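Local coordinates for protein glutamate--tRNA ligase (Elizabethkingia anophelis, PDB 6B1Z) that probably charges its cognate tRNA with glutamate in an ATP-dependent reaction, as a class I aminoacyl-tRNA synthetase, at residues A112-D117 with K159-K164; E120-I125 with F136-E141; F46-E51 with E64-A69. All coordinates share one frame; numbering follows the deposited sequence.

Contact 1 (A112-D117 with K159-K164); sequences AYLAFD and KLLEEK
Leu-160 lays a methyl group over the ring of Phe-116, a CH-pi contact that joins helix 154-162 to the residue just past the edge strand 112-115 of a three-stranded antiparallel sheet. Both elements probably belong to the connective-peptide insertion of the catalytic domain, which in glutamyl-tRNA synthetases faces the tRNA acceptor end. The methyl carbon CD1 of Leu-160 stands 4.0 Å from the ring centroid of Phe-116, only 12° from the ring normal, so it sits over the middle of the face. Leu-161 comes from another direction: its CD2 lies in the plane of the same ring, at the edge, 4.0 Å from CE2 of Phe-116. Two successive residues of one helical turn thus take a face and an edge of a single aromatic ring. The other branch of Leu-161 reaches the strand itself, where CD1 of Leu-161 meets CD1 of Leu-114 at 4.1 Å, the two side chains crossing at about a right angle. With chi1 of -67°, Leu-161 has CG anti to its carbonyl carbon, and the fork beyond it divides the methyls between Leu-114 and Phe-116. No hydrogen bond links the two segments, so the fit is wholly apolar, buried at Leu-160 and Phe-116 and opening toward solvent at Leu-161. In the next shell, backbone bonds tie Phe-116 to Arg-147 and Leu-114 to Ser-149, while Ala-115 pairs with Val-168 of the central strand. The helix stops just past its contact residues in a Schellman motif, with Lys-164 at positive phi (60°) and its N bonded to Leu-161 O at 3.1 Å.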
ATOM      1  N   ALA A 112      10.694  -7.536  36.219  1.00 15.74           N
ATOM      2  CA  ALA A 112      11.381  -8.457  35.322  1.00 19.29           C
ATOM      3  C   ALA A 112      11.982  -9.616  36.107  1.00 20.93           C
ATOM      4  O   ALA A 112      12.363  -9.475  37.277  1.00 21.39           O
ATOM      5  CB  ALA A 112      12.483  -7.742  34.514  1.00 20.02           C
ATOM      6  N   TYR A 113      12.090 -10.765  35.443  1.00 17.52           N
ATOM      7  CA  TYR A 113      12.689 -11.938  36.058  1.00 15.42           C
ATOM      8  C   TYR A 113      13.339 -12.797  34.977  1.00 19.05           C
ATOM      9  O   TYR A 113      13.119 -12.595  33.781  1.00 19.12           O
ATOM     10  CB  TYR A 113      11.646 -12.717  36.877  1.00 18.24           C
ATOM     11  CG  TYR A 113      10.513 -13.388  36.123  1.00 16.52           C
ATOM     12  CD1 TYR A 113      10.619 -14.716  35.727  1.00 18.05           C
ATOM     13  CD2 TYR A 113       9.315 -12.722  35.850  1.00 19.53           C
ATOM     14  CE1 TYR A 113       9.583 -15.357  35.077  1.00 18.37           C
ATOM     15  CE2 TYR A 113       8.256 -13.372  35.185  1.00 18.38           C
ATOM     16  CZ  TYR A 113       8.411 -14.690  34.812  1.00 19.03           C
ATOM     17  OH  TYR A 113       7.399 -15.343  34.167  1.00 18.18           O
ATOM     18  N   LEU A 114      14.152 -13.759  35.415  1.00 20.59           N
ATOM     19  CA  LEU A 114      14.891 -14.638  34.512  1.00 21.22           C
ATOM     20  C   LEU A 114      14.143 -15.954  34.335  1.00 20.51           C
ATOM     21  O   LEU A 114      13.612 -16.510  35.302  1.00 21.06           O
ATOM     22  CB  LEU A 114      16.293 -14.921  35.054  1.00 23.03           C
ATOM     23  CG  LEU A 114      17.089 -13.739  35.623  1.00 24.24           C
ATOM     24  CD1 LEU A 114      18.460 -14.214  36.091  1.00 32.66           C
ATOM     25  CD2 LEU A 114      17.205 -12.624  34.610  1.00 25.71           C
ATOM     26  N   ALA A 115      14.101 -16.459  33.101  1.00 19.24           N
ATOM     27  CA  ALA A 115      13.387 -17.704  32.827  1.00 19.55           C
ATOM     28  C   ALA A 115      14.274 -18.636  32.017  1.00 19.91           C
ATOM     29  O   ALA A 115      14.884 -18.217  31.027  1.00 22.94           O
ATOM     30  CB  ALA A 115      12.062 -17.445  32.096  1.00 19.69           C
ATOM     31  N   PHE A 116      14.341 -19.895  32.445  1.00 18.74           N
ATOM     32  CA  PHE A 116      15.289 -20.875  31.930  1.00 21.89           C
ATOM     33  C   PHE A 116      14.625 -21.966  31.101  1.00 21.48           C
ATOM     34  O   PHE A 116      15.314 -22.899  30.661  1.00 24.89           O
ATOM     35  CB  PHE A 116      16.068 -21.518  33.087  1.00 26.01           C
ATOM     36  CG  PHE A 116      16.873 -20.537  33.904  1.00 23.32           C
ATOM     37  CD1 PHE A 116      16.360 -20.006  35.080  1.00 27.14           C
ATOM     38  CD2 PHE A 116      18.137 -20.152  33.497  1.00 25.01           C
ATOM     39  CE1 PHE A 116      17.099 -19.098  35.827  1.00 29.31           C
ATOM     40  CE2 PHE A 116      18.893 -19.255  34.247  1.00 28.39           C
ATOM     41  CZ  PHE A 116      18.364 -18.721  35.409  1.00 25.64           C
ATOM     42  N   ASP A 117      13.321 -21.863  30.847  1.00 22.60           N
ATOM     43  CA  ASP A 117      12.606 -22.950  30.188  1.00 21.85           C
ATOM     44  C   ASP A 117      13.126 -23.165  28.773  1.00 20.90           C
ATOM     45  O   ASP A 117      13.351 -22.214  28.020  1.00 25.85           O
ATOM     46  CB  ASP A 117      11.110 -22.644  30.150  1.00 20.69           C
ATOM     47  CG  ASP A 117      10.610 -22.055  31.447  1.00 20.33           C
ATOM     48  OD1 ASP A 117      10.697 -20.815  31.595  1.00 21.38           O
ATOM     49  OD2 ASP A 117      10.158 -22.829  32.314  1.00 23.78           O
ATOM     50  N   LYS A 159      23.243 -21.438  40.793  1.00 39.66           N
ATOM     51  CA  LYS A 159      23.896 -22.570  40.147  1.00 42.43           C
ATOM     52  C   LYS A 159      23.734 -22.506  38.632  1.00 42.24           C
ATOM     53  O   LYS A 159      24.710 -22.637  37.883  1.00 40.32           O
ATOM     54  CB  LYS A 159      23.305 -23.864  40.710  1.00 41.90           C
ATOM     55  CG  LYS A 159      23.838 -25.159  40.132  1.00 48.88           C
ATOM     56  CD  LYS A 159      22.934 -26.298  40.579  1.00 59.22           C
ATOM     57  CE  LYS A 159      23.491 -27.656  40.206  1.00 68.47           C
ATOM     58  NZ  LYS A 159      22.666 -28.743  40.805  1.00 71.18           N
ATOM     59  N   LEU A 160      22.504 -22.279  38.163  1.00 39.55           N
ATOM     60  CA  LEU A 160      22.258 -22.249  36.723  1.00 36.91           C
ATOM     61  C   LEU A 160      23.059 -21.147  36.044  1.00 37.02           C
ATOM     62  O   LEU A 160      23.561 -21.333  34.929  1.00 40.19           O
ATOM     63  CB  LEU A 160      20.762 -22.074  36.451  1.00 32.71           C
ATOM     64  CG  LEU A 160      19.853 -23.230  36.883  1.00 34.96           C
ATOM     65  CD1 LEU A 160      18.380 -22.847  36.826  1.00 36.42           C
ATOM     66  CD2 LEU A 160      20.126 -24.462  36.026  1.00 37.21           C
ATOM     67  N   LEU A 161      23.200 -19.993  36.699  1.00 36.15           N
ATOM     68  CA  LEU A 161      23.935 -18.894  36.081  1.00 35.90           C
ATOM     69  C   LEU A 161      25.432 -19.181  36.048  1.00 36.84           C
ATOM     70  O   LEU A 161      26.116 -18.809  35.086  1.00 40.31           O
ATOM     71  CB  LEU A 161      23.643 -17.585  36.815  1.00 36.07           C
ATOM     72  CG  LEU A 161      22.203 -17.074  36.691  1.00 35.00           C
ATOM     73  CD1 LEU A 161      21.998 -15.815  37.513  1.00 37.70           C
ATOM     74  CD2 LEU A 161      21.857 -16.827  35.229  1.00 35.05           C
ATOM     75  N   GLU A 162      25.957 -19.846  37.083  1.00 37.95           N
ATOM     76  CA  GLU A 162      27.352 -20.280  37.048  1.00 39.77           C
ATOM     77  C   GLU A 162      27.600 -21.223  35.879  1.00 45.60           C
ATOM     78  O   GLU A 162      28.648 -21.156  35.228  1.00 52.62           O
ATOM     79  CB  GLU A 162      27.732 -20.964  38.362  1.00 43.39           C
ATOM     80  CG  GLU A 162      27.749 -20.054  39.577  1.00 54.22           C
ATOM     81  CD  GLU A 162      28.021 -20.815  40.863  1.00 62.93           C
ATOM     82  OE1 GLU A 162      28.476 -21.976  40.782  1.00 68.00           O
ATOM     83  OE2 GLU A 162      27.777 -20.255  41.952  1.00 65.71           O
ATOM     84  N   GLU A 163      26.641 -22.105  35.597  1.00 43.55           N
ATOM     85  CA  GLU A 163      26.750 -23.063  34.503  1.00 41.22           C
ATOM     86  C   GLU A 163      26.479 -22.446  33.136  1.00 47.45           C
ATOM     87  O   GLU A 163      26.484 -23.179  32.139  1.00 47.80           O
ATOM     88  CB  GLU A 163      25.790 -24.232  34.740  1.00 40.66           C
ATOM     89  CG  GLU A 163      26.126 -25.072  35.966  1.00 43.30           C
ATOM     90  CD  GLU A 163      25.044 -26.079  36.298  1.00 56.60           C
ATOM     91  OE1 GLU A 163      23.992 -26.073  35.624  1.00 62.50           O
ATOM     92  OE2 GLU A 163      25.241 -26.877  37.238  1.00 65.22           O
ATOM     93  N   LYS A 164      26.243 -21.132  33.065  1.00 42.60           N
ATOM     94  CA  LYS A 164      25.962 -20.438  31.806  1.00 39.06           C
ATOM     95  C   LYS A 164      24.707 -20.993  31.130  1.00 40.26           C
ATOM     96  O   LYS A 164      24.639 -21.112  29.905  1.00 38.61           O
ATOM     97  CB  LYS A 164      27.163 -20.492  30.858  1.00 43.68           C
TER

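Contact 2 (E120-I125 with F136-E141); sequences EELDQI and FAYNYE
Ile-125 presses its side chain on the ring of Phe-136, and here the packing is tight. The branch methyl CG2 of Ile-125 stands 3.6 Å from the ring centroid of Phe-136, 5° off the normal, a CH-pi contact with CG2 almost directly above the ring centre. Its CD1 reaches the ring as well, coming within 3.6 Å of CE1 of Phe-136. With CG1 anti to the backbone N (chi1 -168°), CG2 is placed over the face, and the extended chi2 (168°) carries CD1 out past the rim at CE1. On the opposite face of Phe-136 lies a polar atom, the backbone N of Tyr-138, 3.6 Å above the plane and displaced toward the rim; the ring is therefore sandwiched between the helix and its own chain two residues on.

Within the catalytic-domain range, helix 119-131 ends and the chain reverses in an irregular loop, so that residues 136-138 lie back against an earlier part of the helix, around Leu-122 and Ile-125. One turn earlier on the helix the fit is looser. Leu-122 approaches Phe-136 obliquely, its CD2 4.3 Å from CE2 of that ring, while the same methyl touches the edge of Tyr-138 at 4.0 Å from CE2. The hydroxyl of buried Tyr-138 is hydrogen-bonded to Asp-117 and Asn-148, which helps to fix the ring that Leu-122 meets, and Arg-170 adds a cation-pi contact. Toward solvent, the helix turns Asp-123 away from the loop, and its OD1 forms a salt bridge with Arg-126.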
ATOM      1  N   GLU A 120      11.612 -27.341  24.367  1.00 27.04           N
ATOM      2  CA  GLU A 120      10.940 -28.614  24.611  1.00 27.59           C
ATOM      3  C   GLU A 120      10.044 -28.550  25.845  1.00 27.79           C
ATOM      4  O   GLU A 120       8.947 -29.115  25.852  1.00 28.50           O
ATOM      5  CB  GLU A 120      11.967 -29.736  24.769  1.00 30.11           C
ATOM      6  CG  GLU A 120      12.706 -30.120  23.487  1.00 33.56           C
ATOM      7  CD  GLU A 120      13.943 -29.270  23.201  1.00 33.03           C
ATOM      8  OE1 GLU A 120      14.129 -28.178  23.787  1.00 33.44           O
ATOM      9  OE2 GLU A 120      14.754 -29.715  22.359  1.00 48.28           O
ATOM     10  N   GLU A 121      10.505 -27.887  26.913  1.00 26.29           N
ATOM     11  CA  GLU A 121       9.693 -27.789  28.122  1.00 24.89           C
ATOM     12  C   GLU A 121       8.454 -26.943  27.877  1.00 25.31           C
ATOM     13  O   GLU A 121       7.381 -27.230  28.429  1.00 28.77           O
ATOM     14  CB  GLU A 121      10.524 -27.207  29.269  1.00 25.05           C
ATOM     15  CG  GLU A 121      11.532 -28.205  29.830  1.00 25.68           C
ATOM     16  CD  GLU A 121      12.707 -27.549  30.540  1.00 23.67           C
ATOM     17  OE1 GLU A 121      12.740 -26.303  30.636  1.00 25.36           O
ATOM     18  OE2 GLU A 121      13.593 -28.302  31.003  1.00 27.96           O
ATOM     19  N   LEU A 122       8.581 -25.894  27.063  1.00 23.00           N
ATOM     20  CA  LEU A 122       7.412 -25.073  26.760  1.00 22.72           C
ATOM     21  C   LEU A 122       6.458 -25.812  25.829  1.00 28.80           C
ATOM     22  O   LEU A 122       5.233 -25.704  25.975  1.00 27.30           O
ATOM     23  CB  LEU A 122       7.844 -23.729  26.173  1.00 27.40           C
ATOM     24  CG  LEU A 122       8.603 -22.848  27.169  1.00 26.36           C
ATOM     25  CD1 LEU A 122       9.090 -21.567  26.501  1.00 30.84           C
ATOM     26  CD2 LEU A 122       7.727 -22.544  28.385  1.00 27.96           C
ATOM     27  N   ASP A 123       6.995 -26.589  24.886  1.00 26.33           N
ATOM     28  CA  ASP A 123       6.131 -27.417  24.046  1.00 27.31           C
ATOM     29  C   ASP A 123       5.346 -28.414  24.885  1.00 31.09           C
ATOM     30  O   ASP A 123       4.180 -28.709  24.587  1.00 31.36           O
ATOM     31  CB  ASP A 123       6.953 -28.158  22.991  1.00 29.76           C
ATOM     32  CG  ASP A 123       7.330 -27.286  21.814  1.00 31.79           C
ATOM     33  OD1 ASP A 123       6.839 -26.143  21.713  1.00 38.89           O
ATOM     34  OD2 ASP A 123       8.128 -27.762  20.978  1.00 43.62           O
ATOM     35  N   GLN A 124       5.970 -28.946  25.941  1.00 25.83           N
ATOM     36  CA  GLN A 124       5.314 -29.928  26.796  1.00 29.18           C
ATOM     37  C   GLN A 124       4.113 -29.326  27.517  1.00 33.21           C
ATOM     38  O   GLN A 124       3.036 -29.930  27.552  1.00 33.21           O
ATOM     39  CB  GLN A 124       6.314 -30.495  27.808  1.00 34.91           C
ATOM     40  N   ILE A 125       4.279 -28.142  28.115  1.00 28.12           N
ATOM     41  CA  ILE A 125       3.145 -27.558  28.832  1.00 27.52           C
ATOM     42  C   ILE A 125       2.088 -27.061  27.845  1.00 28.75           C
ATOM     43  O   ILE A 125       0.886 -27.098  28.143  1.00 30.05           O
ATOM     44  CB  ILE A 125       3.608 -26.456  29.810  1.00 24.44           C
ATOM     45  CG1 ILE A 125       2.471 -26.072  30.766  1.00 27.53           C
ATOM     46  CG2 ILE A 125       4.110 -25.227  29.074  1.00 24.39           C
ATOM     47  CD1 ILE A 125       2.907 -25.195  31.948  1.00 27.55           C
ATOM     48  N   PHE A 136      -2.001 -22.560  26.533  1.00 26.14           N
ATOM     49  CA  PHE A 136      -1.017 -22.151  27.529  1.00 22.91           C
ATOM     50  C   PHE A 136      -0.643 -20.681  27.378  1.00 24.42           C
ATOM     51  O   PHE A 136      -0.458 -20.175  26.266  1.00 25.92           O
ATOM     52  CB  PHE A 136       0.242 -23.021  27.412  1.00 24.71           C
ATOM     53  CG  PHE A 136       1.420 -22.475  28.169  1.00 20.24           C
ATOM     54  CD1 PHE A 136       1.440 -22.515  29.554  1.00 25.58           C
ATOM     55  CD2 PHE A 136       2.503 -21.929  27.499  1.00 22.84           C
ATOM     56  CE1 PHE A 136       2.511 -22.008  30.259  1.00 26.99           C
ATOM     57  CE2 PHE A 136       3.573 -21.417  28.200  1.00 23.19           C
ATOM     58  CZ  PHE A 136       3.578 -21.461  29.581  1.00 20.96           C
ATOM     59  N   ALA A 137      -0.540 -19.998  28.518  1.00 20.18           N
ATOM     60  CA  ALA A 137       0.041 -18.666  28.622  1.00 21.73           C
ATOM     61  C   ALA A 137       1.009 -18.655  29.793  1.00 19.65           C
ATOM     62  O   ALA A 137       0.679 -19.142  30.877  1.00 20.46           O
ATOM     63  CB  ALA A 137      -1.030 -17.584  28.822  1.00 22.55           C
ATOM     64  N   TYR A 138       2.209 -18.127  29.563  1.00 18.48           N
ATOM     65  CA  TYR A 138       3.191 -17.931  30.625  1.00 17.20           C
ATOM     66  C   TYR A 138       2.770 -16.689  31.398  1.00 18.55           C
ATOM     67  O   TYR A 138       2.900 -15.569  30.890  1.00 19.48           O
ATOM     68  CB  TYR A 138       4.580 -17.767  30.006  1.00 16.59           C
ATOM     69  CG  TYR A 138       5.758 -18.238  30.853  1.00 15.73           C
ATOM     70  CD1 TYR A 138       5.976 -17.734  32.130  1.00 15.16           C
ATOM     71  CD2 TYR A 138       6.667 -19.175  30.350  1.00 17.25           C
ATOM     72  CE1 TYR A 138       7.067 -18.154  32.898  1.00 15.19           C
ATOM     73  CE2 TYR A 138       7.759 -19.598  31.102  1.00 17.66           C
ATOM     74  CZ  TYR A 138       7.943 -19.092  32.383  1.00 17.74           C
ATOM     75  OH  TYR A 138       9.020 -19.516  33.118  1.00 18.74           O
ATOM     76  N   ASN A 139       2.238 -16.864  32.606  1.00 16.64           N
ATOM     77  CA  ASN A 139       1.567 -15.754  33.281  1.00 16.77           C
ATOM     78  C   ASN A 139       1.599 -15.988  34.789  1.00 16.35           C
ATOM     79  O   ASN A 139       2.277 -16.896  35.283  1.00 18.29           O
ATOM     80  CB  ASN A 139       0.135 -15.587  32.750  1.00 16.66           C
ATOM     81  CG  ASN A 139      -0.741 -16.811  33.015  1.00 19.95           C
ATOM     82  OD1 ASN A 139      -0.352 -17.730  33.744  1.00 20.93           O
ATOM     83  ND2 ASN A 139      -1.932 -16.818  32.429  1.00 24.15           N
ATOM     84  N   TYR A 140       0.844 -15.173  35.527  1.00 18.07           N
ATOM     85  CA  TYR A 140       0.832 -15.312  36.981  1.00 17.58           C
ATOM     86  C   TYR A 140       0.420 -16.719  37.407  1.00 24.32           C
ATOM     87  O   TYR A 140       0.968 -17.265  38.371  1.00 24.16           O
ATOM     88  CB  TYR A 140      -0.105 -14.270  37.596  1.00 16.87           C
ATOM     89  CG  TYR A 140       0.012 -14.212  39.099  1.00 22.47           C
ATOM     90  CD1 TYR A 140      -0.660 -15.130  39.895  1.00 25.24           C
ATOM     91  CD2 TYR A 140       0.811 -13.255  39.723  1.00 23.53           C
ATOM     92  CE1 TYR A 140      -0.551 -15.096  41.262  1.00 26.04           C
ATOM     93  CE2 TYR A 140       0.933 -13.219  41.098  1.00 24.29           C
ATOM     94  CZ  TYR A 140       0.240 -14.140  41.858  1.00 24.76           C
ATOM     95  OH  TYR A 140       0.333 -14.132  43.237  1.00 30.21           O
ATOM     96  N   GLU A 141      -0.540 -17.318  36.697  1.00 21.50           N
ATOM     97  CA  GLU A 141      -1.071 -18.631  37.062  1.00 23.06           C
ATOM     98  C   GLU A 141      -0.070 -19.760  36.858  1.00 25.15           C
ATOM     99  O   GLU A 141      -0.095 -20.745  37.612  1.00 28.44           O
ATOM    100  CB  GLU A 141      -2.321 -18.923  36.239  1.00 26.51           C
ATOM    101  CG  GLU A 141      -3.536 -18.109  36.645  1.00 30.44           C
ATOM    102  CD  GLU A 141      -4.742 -18.412  35.771  1.00 48.33           C
ATOM    103  OE1 GLU A 141      -4.555 -18.702  34.563  1.00 52.77           O
ATOM    104  OE2 GLU A 141      -5.874 -18.361  36.295  1.00 58.81           O
TER

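Contact 3 (F46-E51 with E64-A69); sequences FILRIE and EYIMEA
Leu-48 reaches across to Ile-66 and Met-67, joining strand 45-48 to helix 62-73 in the catalytic domain, whose strands 13-16 and 45-48 run parallel as expected of the Rossmann-like fold of class I synthetases. The apolar contacts are the whole of the direct meeting between the segments. The two methyls of Leu-48 go to separate partners: CD1 lies 4.2 Å from CG2 of Ile-66, and CD2 comes to 3.5 Å from SD of Met-67, a snug approach. Having CG anti to the backbone N (chi1 174°) carries the fork of Leu-48 out toward the helix, while the Met-67 chain, bent at chi2 and chi3, brings its sulphur back to the strand. Farther along, beyond the end of the strand, Ile-50 makes a looser contact, its CD1 4.4 Å from CD1 of Ile-66. All four residues are buried.

Polar interactions belong to other directions. Backbone bonds hold Ile-47 to Val-14 and Phe-16 of the neighbouring strand, fixing the base from which Leu-48 projects. In the guanidinium group of Arg-49, NH1 forms a salt bridge with Asp-218 and NH2 a hydrogen bond with Asn-214. Within the segment, NE of Arg-49 donates to OE2 of Glu-51 at 3.0 Å in a moderately bent salt bridge (N-H...O angle 154°), meeting that oxygen nearly along its C-O bond, with the carboxylate oxygen tilted 17° from the guanidinium plane.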
ATOM      1  N   PHE A  46       9.532  13.135  11.162  1.00 18.84           N
ATOM      2  CA  PHE A  46       9.124  11.802  10.729  1.00 18.86           C
ATOM      3  C   PHE A  46      10.372  10.924  10.683  1.00 20.19           C
ATOM      4  O   PHE A  46      11.285  11.185   9.892  1.00 21.90           O
ATOM      5  CB  PHE A  46       8.419  11.904   9.368  1.00 18.12           C
ATOM      6  CG  PHE A  46       8.100  10.583   8.700  1.00 20.77           C
ATOM      7  CD1 PHE A  46       7.379   9.603   9.354  1.00 30.28           C
ATOM      8  CD2 PHE A  46       8.447  10.378   7.362  1.00 24.84           C
ATOM      9  CE1 PHE A  46       7.060   8.400   8.714  1.00 29.74           C
ATOM     10  CE2 PHE A  46       8.128   9.178   6.722  1.00 20.59           C
ATOM     11  CZ  PHE A  46       7.430   8.201   7.400  1.00 22.71           C
ATOM     12  N   ILE A  47      10.418   9.914  11.545  1.00 17.75           N
ATOM     13  CA  ILE A  47      11.583   9.055  11.745  1.00 18.75           C
ATOM     14  C   ILE A  47      11.291   7.692  11.135  1.00 19.60           C
ATOM     15  O   ILE A  47      10.183   7.164  11.283  1.00 18.65           O
ATOM     16  CB  ILE A  47      11.909   8.915  13.253  1.00 19.77           C
ATOM     17  CG1 ILE A  47      12.559  10.182  13.817  1.00 24.22           C
ATOM     18  CG2 ILE A  47      12.834   7.712  13.528  1.00 22.95           C
ATOM     19  CD1 ILE A  47      11.647  11.347  14.052  1.00 28.18           C
ATOM     20  N   LEU A  48      12.277   7.112  10.449  1.00 16.22           N
ATOM     21  CA  LEU A  48      12.215   5.712  10.033  1.00 15.24           C
ATOM     22  C   LEU A  48      13.183   4.915  10.892  1.00 14.26           C
ATOM     23  O   LEU A  48      14.390   5.198  10.898  1.00 16.54           O
ATOM     24  CB  LEU A  48      12.573   5.555   8.548  1.00 14.82           C
ATOM     25  CG  LEU A  48      12.683   4.103   8.063  1.00 14.07           C
ATOM     26  CD1 LEU A  48      11.322   3.389   8.084  1.00 18.59           C
ATOM     27  CD2 LEU A  48      13.248   4.099   6.637  1.00 18.45           C
ATOM     28  N   ARG A  49      12.658   3.944  11.641  1.00 15.08           N
ATOM     29  CA  ARG A  49      13.469   3.062  12.466  1.00 17.11           C
ATOM     30  C   ARG A  49      13.289   1.639  11.959  1.00 18.13           C
ATOM     31  O   ARG A  49      12.160   1.136  11.877  1.00 20.61           O
ATOM     32  CB  ARG A  49      13.092   3.180  13.947  1.00 17.44           C
ATOM     33  CG  ARG A  49      14.031   2.392  14.857  1.00 19.46           C
ATOM     34  CD  ARG A  49      13.789   2.666  16.343  1.00 19.07           C
ATOM     35  NE  ARG A  49      12.500   2.118  16.783  1.00 18.28           N
ATOM     36  CZ  ARG A  49      11.583   2.790  17.472  1.00 20.44           C
ATOM     37  NH1 ARG A  49      11.783   4.052  17.830  1.00 17.48           N
ATOM     38  NH2 ARG A  49      10.468   2.182  17.833  1.00 19.37           N
ATOM     39  N   ILE A  50      14.391   1.002  11.592  1.00 17.85           N
ATOM     40  CA  ILE A  50      14.353  -0.340  11.022  1.00 19.91           C
ATOM     41  C   ILE A  50      14.363  -1.356  12.158  1.00 18.55           C
ATOM     42  O   ILE A  50      15.262  -1.367  13.011  1.00 17.41           O
ATOM     43  CB  ILE A  50      15.520  -0.562  10.049  1.00 18.56           C
ATOM     44  CG1 ILE A  50      15.398   0.395   8.860  1.00 17.44           C
ATOM     45  CG2 ILE A  50      15.574  -2.036   9.600  1.00 22.91           C
ATOM     46  CD1 ILE A  50      14.113   0.271   8.058  1.00 21.72           C
ATOM     47  N   GLU A  51      13.338  -2.203  12.180  1.00 18.00           N
ATOM     48  CA  GLU A  51      13.137  -3.153  13.264  1.00 22.80           C
ATOM     49  C   GLU A  51      13.743  -4.495  12.872  1.00 27.39           C
ATOM     50  O   GLU A  51      13.043  -5.454  12.543  1.00 28.56           O
ATOM     51  CB  GLU A  51      11.653  -3.277  13.559  1.00 22.62           C
ATOM     52  CG  GLU A  51      10.987  -1.941  13.686  1.00 24.45           C
ATOM     53  CD  GLU A  51      11.081  -1.410  15.086  1.00 30.78           C
ATOM     54  OE1 GLU A  51      10.548  -2.108  15.978  1.00 30.14           O
ATOM     55  OE2 GLU A  51      11.707  -0.340  15.292  1.00 28.01           O
ATOM     56  N   GLU A  64      15.780  -1.433   1.606  1.00 27.51           N
ATOM     57  CA  GLU A  64      15.803  -0.744   0.320  1.00 27.17           C
ATOM     58  C   GLU A  64      14.400  -0.636  -0.266  1.00 24.43           C
ATOM     59  O   GLU A  64      14.012   0.421  -0.773  1.00 24.73           O
ATOM     60  CB  GLU A  64      16.738  -1.471  -0.648  1.00 32.75           C
ATOM     61  CG  GLU A  64      18.218  -1.442  -0.246  1.00 41.16           C
ATOM     62  CD  GLU A  64      18.626  -2.585   0.683  1.00 50.89           C
ATOM     63  OE1 GLU A  64      17.792  -3.060   1.486  1.00 44.87           O
ATOM     64  OE2 GLU A  64      19.797  -3.013   0.603  1.00 56.60           O
ATOM     65  N   TYR A  65      13.618  -1.714  -0.183  1.00 23.36           N
ATOM     66  CA  TYR A  65      12.226  -1.667  -0.638  1.00 23.82           C
ATOM     67  C   TYR A  65      11.441  -0.557   0.062  1.00 21.66           C
ATOM     68  O   TYR A  65      10.696   0.201  -0.577  1.00 20.40           O
ATOM     69  CB  TYR A  65      11.564  -3.033  -0.401  1.00 23.03           C
ATOM     70  CG  TYR A  65      10.151  -3.145  -0.941  1.00 21.55           C
ATOM     71  CD1 TYR A  65       9.074  -2.556  -0.266  1.00 20.54           C
ATOM     72  CD2 TYR A  65       9.900  -3.846  -2.109  1.00 22.49           C
ATOM     73  CE1 TYR A  65       7.794  -2.644  -0.765  1.00 18.27           C
ATOM     74  CE2 TYR A  65       8.614  -3.948  -2.613  1.00 22.58           C
ATOM     75  CZ  TYR A  65       7.573  -3.345  -1.934  1.00 19.35           C
ATOM     76  OH  TYR A  65       6.294  -3.448  -2.428  1.00 21.32           O
ATOM     77  N   ILE A  66      11.554  -0.481   1.391  1.00 17.63           N
ATOM     78  CA  ILE A  66      10.832   0.528   2.152  1.00 16.05           C
ATOM     79  C   ILE A  66      11.218   1.927   1.693  1.00 16.50           C
ATOM     80  O   ILE A  66      10.352   2.772   1.438  1.00 18.19           O
ATOM     81  CB  ILE A  66      11.098   0.342   3.656  1.00 20.90           C
ATOM     82  CG1 ILE A  66      10.463  -0.961   4.138  1.00 21.59           C
ATOM     83  CG2 ILE A  66      10.583   1.554   4.435  1.00 23.49           C
ATOM     84  CD1 ILE A  66      11.126  -1.507   5.422  1.00 21.34           C
ATOM     85  N   MET A  67      12.529   2.194   1.589  1.00 19.58           N
ATOM     86  CA  MET A  67      12.973   3.517   1.157  1.00 20.17           C
ATOM     87  C   MET A  67      12.482   3.832  -0.252  1.00 18.59           C
ATOM     88  O   MET A  67      12.007   4.948  -0.513  1.00 21.30           O
ATOM     89  CB  MET A  67      14.501   3.624   1.246  1.00 24.21           C
ATOM     90  CG  MET A  67      15.025   3.775   2.673  1.00 25.09           C
ATOM     91  SD  MET A  67      14.358   5.223   3.516  1.00 23.80           S
ATOM     92  CE  MET A  67      15.000   6.560   2.496  1.00 28.06           C
ATOM     93  N   GLU A  68      12.558   2.857  -1.170  1.00 18.29           N
ATOM     94  CA  GLU A  68      12.102   3.091  -2.540  1.00 18.52           C
ATOM     95  C   GLU A  68      10.604   3.379  -2.579  1.00 17.81           C
ATOM     96  O   GLU A  68      10.149   4.237  -3.340  1.00 18.81           O
ATOM     97  CB  GLU A  68      12.453   1.898  -3.432  1.00 20.19           C
ATOM     98  CG  GLU A  68      12.141   2.121  -4.913  1.00 27.88           C
ATOM     99  CD  GLU A  68      12.590   0.965  -5.800  1.00 33.41           C
ATOM    100  OE1 GLU A  68      13.382   0.114  -5.333  1.00 33.61           O
ATOM    101  OE2 GLU A  68      12.153   0.909  -6.970  1.00 38.49           O
ATOM    102  N   ALA A  69       9.824   2.693  -1.742  1.00 17.59           N
ATOM    103  CA  ALA A  69       8.380   2.927  -1.748  1.00 18.14           C
ATOM    104  C   ALA A  69       8.041   4.290  -1.172  1.00 15.95           C
ATOM    105  O   ALA A  69       7.191   5.006  -1.717  1.00 19.49           O
ATOM    106  CB  ALA A  69       7.668   1.825  -0.965  1.00 17.75           C
TER

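Overall arrangement
All three contacts fall within the sequence range of the class I catalytic domain, but they form two separate groups. Contact 3 comes first along the chain and lies about 14 Å from the chain's centre, between helix 62-73 and the parallel pair 13-16 and 45-48. Contacts 1 and 2 follow, their centres about 17 Å apart, with contact 2 nested inside the loop that contact 1 closes. They touch each other: strand 112-115 runs on toward helix 119-131, and CB of Asp-117 packs on CD2 of Leu-122. Together they help build a peripheral lobe, probably the acceptor-end-binding insertion, with centres about 37 Å (contact 1) and 36 Å (contact 2) from that of contact 3.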